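Local atomic coordinates of imidazolonepropionase (Unidentified, PDB entry 2Q09), a protein that catalyses the hydrolytic opening of the imidazolone ring of imidazolone-5-propanoate to give N-formimidoyl-L-glutamate, the third step of histidine degradation. Residues 172-175 with 176-179; 191-194 with 195-199; 149-152 with 153-156; 224-227 with 228-232. All blocks are in the same frame, centred on the assembly; numbering follows the deposited sequence.

Contact 1. Residues 172-175 with 176-179; sequences TLLA and AHAV. With DI6 (3-[(4S)-2,5-dioxoimidazolidin-4-yl]propanoic acid), chain C.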
loop_
_atom_site.group_PDB
_atom_site.type_symbol
_atom_site.label_atom_id
_atom_site.label_comp_id
_atom_site.label_asym_id
_atom_site.label_seq_id
_atom_site.Cartn_x
_atom_site.Cartn_y
_atom_site.Cartn_z
ATOM N N THR A 172 -6.373 4.993 5.684
ATOM C CA THR A 172 -7.135 5.560 4.594
ATOM C C THR A 172 -8.615 5.260 4.769
ATOM O O THR A 172 -9.013 4.100 4.911
ATOM C CB THR A 172 -6.660 5.000 3.242
ATOM O OG1 THR A 172 -5.274 5.324 3.047
ATOM C CG2 THR A 172 -7.464 5.610 2.106
ATOM N N LEU A 173 -9.427 6.311 4.763
ATOM C CA LEU A 173 -10.866 6.163 4.908
ATOM C C LEU A 173 -11.477 5.756 3.572
ATOM O O LEU A 173 -11.444 6.523 2.611
ATOM C CB LEU A 173 -11.490 7.482 5.361
ATOM C CG LEU A 173 -13.008 7.446 5.524
ATOM C CD1 LEU A 173 -13.368 6.562 6.703
ATOM C CD2 LEU A 173 -13.538 8.865 5.746
ATOM N N LEU A 174 -12.033 4.551 3.517
ATOM C CA LEU A 174 -12.646 4.059 2.290
ATOM C C LEU A 174 -14.121 3.736 2.523
ATOM O O LEU A 174 -14.577 2.630 2.238
ATOM C CB LEU A 174 -11.911 2.807 1.805
ATOM C CG LEU A 174 -12.377 2.167 0.493
ATOM C CD1 LEU A 174 -12.128 3.115 -0.671
ATOM C CD2 LEU A 174 -11.630 0.857 0.273
ATOM N N ALA A 175 -14.863 4.701 3.059
ATOM C CA ALA A 175 -16.285 4.506 3.323
ATOM C C ALA A 175 -17.037 4.377 2.003
ATOM O O ALA A 175 -18.092 3.745 1.936
ATOM C CB ALA A 175 -16.834 5.677 4.138
ATOM N N ALA A 176 -16.487 4.978 0.952
ATOM C CA ALA A 176 -17.106 4.917 -0.371
ATOM C C ALA A 176 -16.610 3.692 -1.147
ATOM O O ALA A 176 -16.250 3.780 -2.316
ATOM C CB ALA A 176 -16.804 6.198 -1.153
ATOM N N HIS A 177 -16.594 2.543 -0.476
ATOM C CA HIS A 177 -16.151 1.287 -1.080
ATOM C C HIS A 177 -17.331 0.630 -1.785
ATOM O O HIS A 177 -17.170 -0.113 -2.756
ATOM C CB HIS A 177 -15.624 0.353 0.016
ATOM C CG HIS A 177 -14.778 -0.770 -0.493
ATOM N ND1 HIS A 177 -14.249 -1.731 0.341
ATOM C CD2 HIS A 177 -14.339 -1.068 -1.738
ATOM C CE1 HIS A 177 -13.518 -2.573 -0.369
ATOM N NE2 HIS A 177 -13.555 -2.193 -1.633
ATOM N N ALA A 178 -18.521 0.927 -1.281
ATOM C CA ALA A 178 -19.770 0.402 -1.807
ATOM C C ALA A 178 -20.890 1.064 -1.011
ATOM O O ALA A 178 -20.635 1.717 -0.002
ATOM C CB ALA A 178 -19.820 -1.101 -1.626
ATOM N N VAL A 179 -22.124 0.907 -1.471
ATOM C CA VAL A 179 -23.282 1.488 -0.795
ATOM C C VAL A 179 -23.829 0.454 0.189
ATOM O O VAL A 179 -24.166 -0.670 -0.196
ATOM C CB VAL A 179 -24.400 1.862 -1.813
ATOM C CG1 VAL A 179 -25.655 2.303 -1.086
ATOM C CG2 VAL A 179 -23.903 2.978 -2.728
HETATM N N1 DI6 C . -11.775 -3.528 -5.843
HETATM C C2 DI6 C . -11.354 -4.745 -5.437
HETATM O O2 DI6 C . -10.861 -5.619 -6.126
HETATM C C3 DI6 C . -11.615 -4.795 -3.912
HETATM N N4 DI6 C . -12.218 -3.469 -3.654
HETATM C C5 DI6 C . -12.266 -2.805 -4.826
HETATM O O5 DI6 C . -12.699 -1.669 -4.947
HETATM C C6 DI6 C . -12.554 -5.939 -3.557
HETATM C C7 DI6 C . -12.842 -6.028 -2.057
HETATM C C8 DI6 C . -13.780 -7.171 -1.643
HETATM O O9 DI6 C . -13.800 -7.489 -0.438
HETATM O O10 DI6 C . -14.493 -7.756 -2.499
HETATM O O HOH W 1 -14.236 7.114 1.408
#
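L174 lays a methyl group over one face of the H177 imidazole, where the barrel strand gives way to the loop that carries this ligand-binding histidine. The contact is a CH-pi one: L174 CD2 stands 3.7 Å from the centroid of the H177 ring, only 13° off the ring normal. On the histidine, CG anti to the backbone N (chi1 -163°) turns the ring under L174 CD2. At the ring edge, NE2 of H177 accepts a hydrogen bond of 2.7 Å from N4 of the bound inhibitor, while ND1 is engaged by the carbonyl of G143; with both nitrogens held, the ring's rotation is fixed. A175 and A176 make the bend between the two side chains. A176 is the centre of an inverse gamma turn, closed by a weak bond of 3.1 Å from H177 N to A175 O. A water donates to L173 O and accepts from A176 N, bridging the strand end. The A175 and A176 side chains pack on I194 of helix 187-204, A175 also meets E151 of helix 148-164, and L174 touches D212 of strand 210-213 and the metal ligand H74.

Contact 2. Residues 191-194 with 195-199; sequences VETI and CQEII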
loop_
_atom_site.group_PDB
_atom_site.type_symbol
_atom_site.label_atom_id
_atom_site.label_comp_id
_atom_site.label_asym_id
_atom_site.label_seq_id
_atom_site.Cartn_x
_atom_site.Cartn_y
_atom_site.Cartn_z
ATOM N N VAL A 191 -23.622 9.093 0.324
ATOM C CA VAL A 191 -22.548 10.018 -0.004
ATOM C C VAL A 191 -22.610 11.231 0.929
ATOM O O VAL A 191 -21.577 11.703 1.405
ATOM C CB VAL A 191 -22.632 10.481 -1.478
ATOM C CG1 VAL A 191 -21.571 11.540 -1.753
ATOM C CG2 VAL A 191 -22.429 9.288 -2.404
ATOM N N GLU A 192 -23.815 11.728 1.202
ATOM C CA GLU A 192 -23.951 12.871 2.104
ATOM C C GLU A 192 -23.428 12.533 3.497
ATOM O O GLU A 192 -22.782 13.351 4.147
ATOM C CB GLU A 192 -25.412 13.311 2.215
ATOM C CG GLU A 192 -25.815 14.402 1.229
ATOM C CD GLU A 192 -27.198 14.964 1.513
ATOM O OE1 GLU A 192 -27.593 15.936 0.839
ATOM O OE2 GLU A 192 -27.889 14.432 2.407
ATOM N N THR A 193 -23.721 11.322 3.954
ATOM C CA THR A 193 -23.282 10.869 5.268
ATOM C C THR A 193 -21.761 10.878 5.381
ATOM O O THR A 193 -21.202 11.331 6.382
ATOM C CB THR A 193 -23.785 9.444 5.549
ATOM O OG1 THR A 193 -25.213 9.451 5.627
ATOM C CG2 THR A 193 -23.200 8.922 6.862
ATOM N N ILE A 194 -21.098 10.365 4.348
ATOM C CA ILE A 194 -19.640 10.312 4.308
ATOM C C ILE A 194 -19.063 11.719 4.375
ATOM O O ILE A 194 -18.150 11.998 5.151
ATOM C CB ILE A 194 -19.139 9.646 2.991
ATOM C CG1 ILE A 194 -19.627 8.196 2.912
ATOM C CG2 ILE A 194 -17.622 9.685 2.926
ATOM C CD1 ILE A 194 -19.268 7.500 1.609
ATOM N N CYS A 195 -19.601 12.599 3.540
ATOM C CA CYS A 195 -19.128 13.973 3.467
ATOM C C CYS A 195 -19.452 14.837 4.687
ATOM O O CYS A 195 -18.615 15.609 5.149
ATOM C CB CYS A 195 -19.697 14.647 2.212
ATOM S SG CYS A 195 -19.204 13.876 0.654
ATOM N N GLN A 196 -20.659 14.700 5.222
ATOM C CA GLN A 196 -21.059 15.535 6.349
ATOM C C GLN A 196 -20.859 14.956 7.737
ATOM O O GLN A 196 -20.911 15.689 8.730
ATOM C CB GLN A 196 -22.527 15.933 6.186
ATOM C CG GLN A 196 -22.797 16.852 5.018
ATOM C CD GLN A 196 -24.269 16.965 4.705
ATOM O OE1 GLN A 196 -25.102 17.043 5.605
ATOM N NE2 GLN A 196 -24.600 16.985 3.424
ATOM N N GLU A 197 -20.618 13.655 7.825
ATOM C CA GLU A 197 -20.467 13.038 9.132
ATOM C C GLU A 197 -19.213 12.197 9.320
ATOM O O GLU A 197 -18.423 12.447 10.229
ATOM C CB GLU A 197 -21.709 12.195 9.422
ATOM C CG GLU A 197 -22.985 13.027 9.489
ATOM C CD GLU A 197 -24.255 12.196 9.451
ATOM O OE1 GLU A 197 -24.231 11.030 9.892
ATOM O OE2 GLU A 197 -25.286 12.723 8.988
ATOM N N ILE A 198 -19.023 11.200 8.462
ATOM C CA ILE A 198 -17.871 10.323 8.603
ATOM C C ILE A 198 -16.511 11.003 8.429
ATOM O O ILE A 198 -15.642 10.884 9.297
ATOM C CB ILE A 198 -17.997 9.118 7.660
ATOM C CG1 ILE A 198 -19.381 8.474 7.866
ATOM C CG2 ILE A 198 -16.900 8.096 7.969
ATOM C CD1 ILE A 198 -19.573 7.106 7.210
ATOM N N ILE A 199 -16.315 11.709 7.324
ATOM C CA ILE A 199 -15.040 12.388 7.120
ATOM C C ILE A 199 -14.779 13.374 8.271
ATOM O O ILE A 199 -13.694 13.388 8.851
ATOM C CB ILE A 199 -15.001 13.089 5.733
ATOM C CG1 ILE A 199 -14.800 12.027 4.643
ATOM C CG2 ILE A 199 -13.895 14.125 5.686
ATOM C CD1 ILE A 199 -14.706 12.579 3.208
#
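Q196 N bonds to E192 O at 2.7 Å, the shortest of the backbone bonds here, and one residue on T193 O is shared by two donors, E197 N at 2.8 Å and I198 N at 3.0 Å. This fork marks a change of pitch in the helix. Before it, the bonds from Q196 and from C195 N to V191 O both keep the ordinary alpha-helical spacing of four residues. After it, I199 N reaches back five residues to I194 O, at 2.9 Å and nearly straight (170°), with the donor in the carbonyl plane. Of the two bonds to T193 O, the alpha-type one from E197 is the more bent (136°), whereas the one from I198 is the straighter.

The wider turn sets which side chains meet. T193 CG2, anti to the backbone N, touches both E197 OE1 and I198 CG1, the latter 4.0 Å away, while T193 OG1 turns to S189 O and the hydroxyl of Y183. I194 likewise meets I199, five residues on, through CG2 and CG1 at 4.0 Å. Ahead of the widening, V191 CG1 touches C195 SG at 4.1 Å. On the outer side, E192 and Q196 run alongside each other, Q196 NE2 lying 3.6 Å from E192 CG with the carboxylate and amide planes turned 49° apart.

I194, I198 and I199 face strand 168-176, and V191 and C195 face helix 222-234. Such a local run of i to i+5 bonds is a pi-bulge, here in the helix linking strands 168-176 and 210-213, one of the beta-alpha-beta units of the amidohydrolase TIM barrel.

Contact 3. Residues 149-152 with 153-156; sequences EDEL and KMLR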
loop_
_atom_site.group_PDB
_atom_site.type_symbol
_atom_site.label_atom_id
_atom_site.label_comp_id
_atom_site.label_asym_id
_atom_site.label_seq_id
_atom_site.Cartn_x
_atom_site.Cartn_y
_atom_site.Cartn_z
ATOM N N GLU A 149 -19.616 4.556 12.825
ATOM C CA GLU A 149 -18.890 3.874 13.893
ATOM C C GLU A 149 -17.993 2.734 13.414
ATOM O O GLU A 149 -16.877 2.565 13.903
ATOM C CB GLU A 149 -19.857 3.329 14.951
ATOM C CG GLU A 149 -20.569 4.407 15.748
ATOM C CD GLU A 149 -21.855 4.881 15.096
ATOM O OE1 GLU A 149 -22.061 4.622 13.889
ATOM O OE2 GLU A 149 -22.665 5.518 15.801
ATOM N N ASP A 150 -18.477 1.938 12.470
ATOM C CA ASP A 150 -17.672 0.816 12.001
ATOM C C ASP A 150 -16.478 1.245 11.150
ATOM O O ASP A 150 -15.414 0.637 11.228
ATOM C CB ASP A 150 -18.562 -0.182 11.271
ATOM C CG ASP A 150 -19.574 -0.841 12.207
ATOM O OD1 ASP A 150 -19.145 -1.560 13.133
ATOM O OD2 ASP A 150 -20.792 -0.630 12.032
ATOM N N GLU A 151 -16.634 2.295 10.348
ATOM C CA GLU A 151 -15.512 2.784 9.548
ATOM C C GLU A 151 -14.391 3.291 10.472
ATOM O O GLU A 151 -13.221 2.973 10.276
ATOM C CB GLU A 151 -15.963 3.906 8.601
ATOM C CG GLU A 151 -16.790 3.422 7.412
ATOM C CD GLU A 151 -16.025 2.453 6.516
ATOM O OE1 GLU A 151 -14.881 2.774 6.128
ATOM O OE2 GLU A 151 -16.567 1.374 6.191
ATOM N N LEU A 152 -14.748 4.080 11.481
ATOM C CA LEU A 152 -13.746 4.598 12.416
ATOM C C LEU A 152 -13.165 3.480 13.277
ATOM O O LEU A 152 -12.012 3.551 13.705
ATOM C CB LEU A 152 -14.350 5.685 13.311
ATOM C CG LEU A 152 -14.297 7.119 12.769
ATOM C CD1 LEU A 152 -14.971 7.206 11.416
ATOM C CD2 LEU A 152 -14.956 8.059 13.772
ATOM N N LYS A 153 -13.965 2.445 13.528
ATOM C CA LYS A 153 -13.508 1.305 14.314
ATOM C C LYS A 153 -12.310 0.686 13.593
ATOM O O LYS A 153 -11.319 0.319 14.206
ATOM C CB LYS A 153 -14.640 0.274 14.436
ATOM C CG LYS A 153 -14.228 -1.054 15.031
ATOM C CD LYS A 153 -15.441 -1.966 15.273
ATOM C CE LYS A 153 -16.118 -2.381 13.986
ATOM N NZ LYS A 153 -17.267 -3.301 14.240
HETATM N N MSE A 154 -12.418 0.563 12.278
HETATM C CA MSE A 154 -11.340 -0.006 11.486
HETATM C C MSE A 154 -10.102 0.881 11.535
HETATM O O MSE A 154 -8.982 0.390 11.680
HETATM C CB MSE A 154 -11.803 -0.210 10.045
HETATM C CG MSE A 154 -12.897 -1.279 9.950
HETATM SE SE MSE A 154 -13.540 -1.532 8.171
HETATM C CE MSE A 154 -14.358 0.150 7.888
ATOM N N LEU A 155 -10.307 2.186 11.426
ATOM C CA LEU A 155 -9.183 3.116 11.479
ATOM C C LEU A 155 -8.497 3.043 12.837
ATOM O O LEU A 155 -7.277 3.167 12.925
ATOM C CB LEU A 155 -9.652 4.547 11.197
ATOM C CG LEU A 155 -10.351 4.770 9.852
ATOM C CD1 LEU A 155 -10.738 6.236 9.727
ATOM C CD2 LEU A 155 -9.421 4.369 8.698
ATOM N N ARG A 156 -9.277 2.847 13.898
ATOM C CA ARG A 156 -8.686 2.742 15.226
ATOM C C ARG A 156 -7.853 1.471 15.334
ATOM O O ARG A 156 -6.798 1.472 15.953
ATOM C CB ARG A 156 -9.769 2.760 16.312
ATOM C CG ARG A 156 -10.337 4.157 16.571
ATOM C CD ARG A 156 -11.085 4.222 17.903
ATOM N NE ARG A 156 -12.324 3.452 17.877
ATOM C CZ ARG A 156 -13.472 3.897 17.388
ATOM N NH1 ARG A 156 -13.559 5.117 16.881
ATOM N NH2 ARG A 156 -14.535 3.112 17.405
HETATM O O HOH W 2 -16.605 3.796 16.337
#
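D150 and K153 extend in the same direction along one flank of the helix and join in a salt bridge, K153 NZ lying 2.8 Å from D150 OD1 and nearly on the line of its C-O bond. The lysine leaves with CG anti to the backbone N and folds at chi3 (65°), which swings NZ back to the carboxylate. Both ends have further partners: D150 OD2 is hydrogen-bonded to T147 OG1, and K153 NZ also gives bonds to the carbonyls of T111 and A114.

E151 and selenomethionine M154 form a second parallel pair, one residue further on. The terminal CE of M154 lies over one face of the E151 carboxylate, at 3.0 Å from OE2, a short approach. The buried E151 carboxylate itself is gripped by S142 OG and the backbone N of G143, G145 and L146, holding the loop after strand 135-141.

A third pair, L152 with R156, meets differently. R156 bends at chi3 so that one guanidinium face turns back over L152 O, which stands 3.8 Å above its plane and toward its rim, and NH1 comes to 3.7 Å from L152 CB. NE forms a salt bridge with E116.

Backbone bonds of alpha type, including R156 N to L152 O at 2.8 Å, run beneath all three pairs. E151 and L155 pack on strand 168-176, L152 on I198 and its neighbours in helix 187-204, and D150 and M154 on helix 104-113.

Contact 4. Residues 224-227 with 228-232; sequences QTEQ and VYLAA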
loop_
_atom_site.group_PDB
_atom_site.type_symbol
_atom_site.label_atom_id
_atom_site.label_comp_id
_atom_site.label_asym_id
_atom_site.label_seq_id
_atom_site.Cartn_x
_atom_site.Cartn_y
_atom_site.Cartn_z
ATOM N N GLN A 224 -20.461 11.399 -7.690
ATOM C CA GLN A 224 -20.457 11.056 -6.275
ATOM C C GLN A 224 -19.030 11.028 -5.748
ATOM O O GLN A 224 -18.784 11.335 -4.582
ATOM C CB GLN A 224 -21.124 9.701 -6.070
ATOM C CG GLN A 224 -22.559 9.675 -6.562
ATOM C CD GLN A 224 -23.178 8.302 -6.474
ATOM O OE1 GLN A 224 -22.588 7.316 -6.913
ATOM N NE2 GLN A 224 -24.379 8.229 -5.915
ATOM N N THR A 225 -18.091 10.657 -6.609
ATOM C CA THR A 225 -16.686 10.606 -6.228
ATOM C C THR A 225 -16.191 12.026 -5.982
ATOM O O THR A 225 -15.434 12.279 -5.050
ATOM C CB THR A 225 -15.824 9.952 -7.340
ATOM O OG1 THR A 225 -16.231 8.589 -7.531
ATOM C CG2 THR A 225 -14.351 9.987 -6.962
ATOM N N GLU A 226 -16.637 12.956 -6.817
ATOM C CA GLU A 226 -16.229 14.344 -6.676
ATOM C C GLU A 226 -16.709 14.939 -5.360
ATOM O O GLU A 226 -16.002 15.728 -4.741
ATOM C CB GLU A 226 -16.774 15.167 -7.835
ATOM C CG GLU A 226 -16.599 16.654 -7.656
ATOM C CD GLU A 226 -17.063 17.427 -8.865
ATOM O OE1 GLU A 226 -18.194 17.175 -9.330
ATOM O OE2 GLU A 226 -16.301 18.286 -9.346
ATOM N N GLN A 227 -17.913 14.562 -4.941
ATOM C CA GLN A 227 -18.471 15.057 -3.690
ATOM C C GLN A 227 -17.569 14.667 -2.525
ATOM O O GLN A 227 -17.321 15.461 -1.621
ATOM C CB GLN A 227 -19.877 14.486 -3.480
ATOM C CG GLN A 227 -20.937 15.111 -4.375
ATOM C CD GLN A 227 -21.004 16.614 -4.219
ATOM O OE1 GLN A 227 -20.506 17.359 -5.058
ATOM N NE2 GLN A 227 -21.606 17.069 -3.130
ATOM N N VAL A 228 -17.074 13.435 -2.549
ATOM C CA VAL A 228 -16.192 12.958 -1.495
ATOM C C VAL A 228 -14.881 13.734 -1.449
ATOM O O VAL A 228 -14.506 14.241 -0.395
ATOM C CB VAL A 228 -15.885 11.457 -1.665
ATOM C CG1 VAL A 228 -14.736 11.053 -0.749
ATOM C CG2 VAL A 228 -17.124 10.638 -1.336
ATOM N N TYR A 229 -14.184 13.827 -2.579
ATOM C CA TYR A 229 -12.915 14.554 -2.624
ATOM C C TYR A 229 -13.067 15.988 -2.128
ATOM O O TYR A 229 -12.146 16.549 -1.531
ATOM C CB TYR A 229 -12.339 14.561 -4.047
ATOM C CG TYR A 229 -11.878 13.202 -4.535
ATOM C CD1 TYR A 229 -11.727 12.137 -3.652
ATOM C CD2 TYR A 229 -11.575 12.990 -5.880
ATOM C CE1 TYR A 229 -11.285 10.891 -4.095
ATOM C CE2 TYR A 229 -11.137 11.750 -6.330
ATOM C CZ TYR A 229 -10.995 10.706 -5.434
ATOM O OH TYR A 229 -10.566 9.472 -5.874
ATOM N N LEU A 230 -14.229 16.578 -2.381
ATOM C CA LEU A 230 -14.488 17.946 -1.940
ATOM C C LEU A 230 -14.474 18.025 -0.419
ATOM O O LEU A 230 -13.896 18.942 0.164
ATOM C CB LEU A 230 -15.839 18.425 -2.467
ATOM C CG LEU A 230 -15.840 18.840 -3.937
ATOM C CD1 LEU A 230 -17.258 19.149 -4.381
ATOM C CD2 LEU A 230 -14.946 20.058 -4.118
ATOM N N ALA A 231 -15.118 17.054 0.215
ATOM C CA ALA A 231 -15.178 17.001 1.668
ATOM C C ALA A 231 -13.781 16.758 2.236
ATOM O O ALA A 231 -13.354 17.429 3.176
ATOM C CB ALA A 231 -16.125 15.893 2.103
ATOM N N ALA A 232 -13.073 15.796 1.654
ATOM C CA ALA A 232 -11.722 15.476 2.097
ATOM C C ALA A 232 -10.927 16.773 2.062
ATOM O O ALA A 232 -10.257 17.138 3.029
ATOM C CB ALA A 232 -11.095 14.450 1.163
#
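Residues T225 and Y229, one turn apart in helix 222-234, make a CH-pi contact on the side of the helix turned to the barrel strands. T225 CG2 lies over one face of the Y229 ring, 4.0 Å from the centroid and 26° off the normal, with its nearest ring atom CE2 at 3.7 Å. The carbonyl oxygen of T225 also stands above the ring plane, displaced toward the rim, and accepts the bond from Y229 N at 3.2 Å. The threonine chi1 of -63° suits both ends: CG2 is placed over the ring while OG1 bonds to S221 O. Y229 is pinned at its far end by a hydrogen bond from OH to K240 O.

Around the helix, L230 lies along the extended chain of E226, with CD1 of the leucine 4.2 Å from E226 CG. Q227, folded at chi2, brings OE1 to 3.8 Å from L230 CD1, so that this methyl touches both the aliphatic part of E226 and the amide oxygen of Q227.

T225, V228 and Y229 rest on strand 210-213, and Y229 and A232 on strand 238-243. F258 meets the Y229 ring edge-to-face, T225 and E226 touch L254 of helix 251-257, and Q224, Q227 and A231 pack on helix 187-204.

How the contacts relate
Along the chain the order is contact 3, contact 1, contact 2 and contact 4, in series, with none enclosing or crossing another; each joins residues about one turn or bend apart and closes no long loop. Strand 168-176 is the hub. Helix 148-164 precedes it and helix 187-204 follows, and L173 of contact 1 meets both, through L155 of contact 3 and through I198 and I199 of contact 2. These helices also touch directly, L152 against I198. Contact 4 joins from the next unit: C195 and I199 pack on A231, and V191 on Q227. Contacts 3 and 4 do not touch, about 11 Å apart at their nearest atoms.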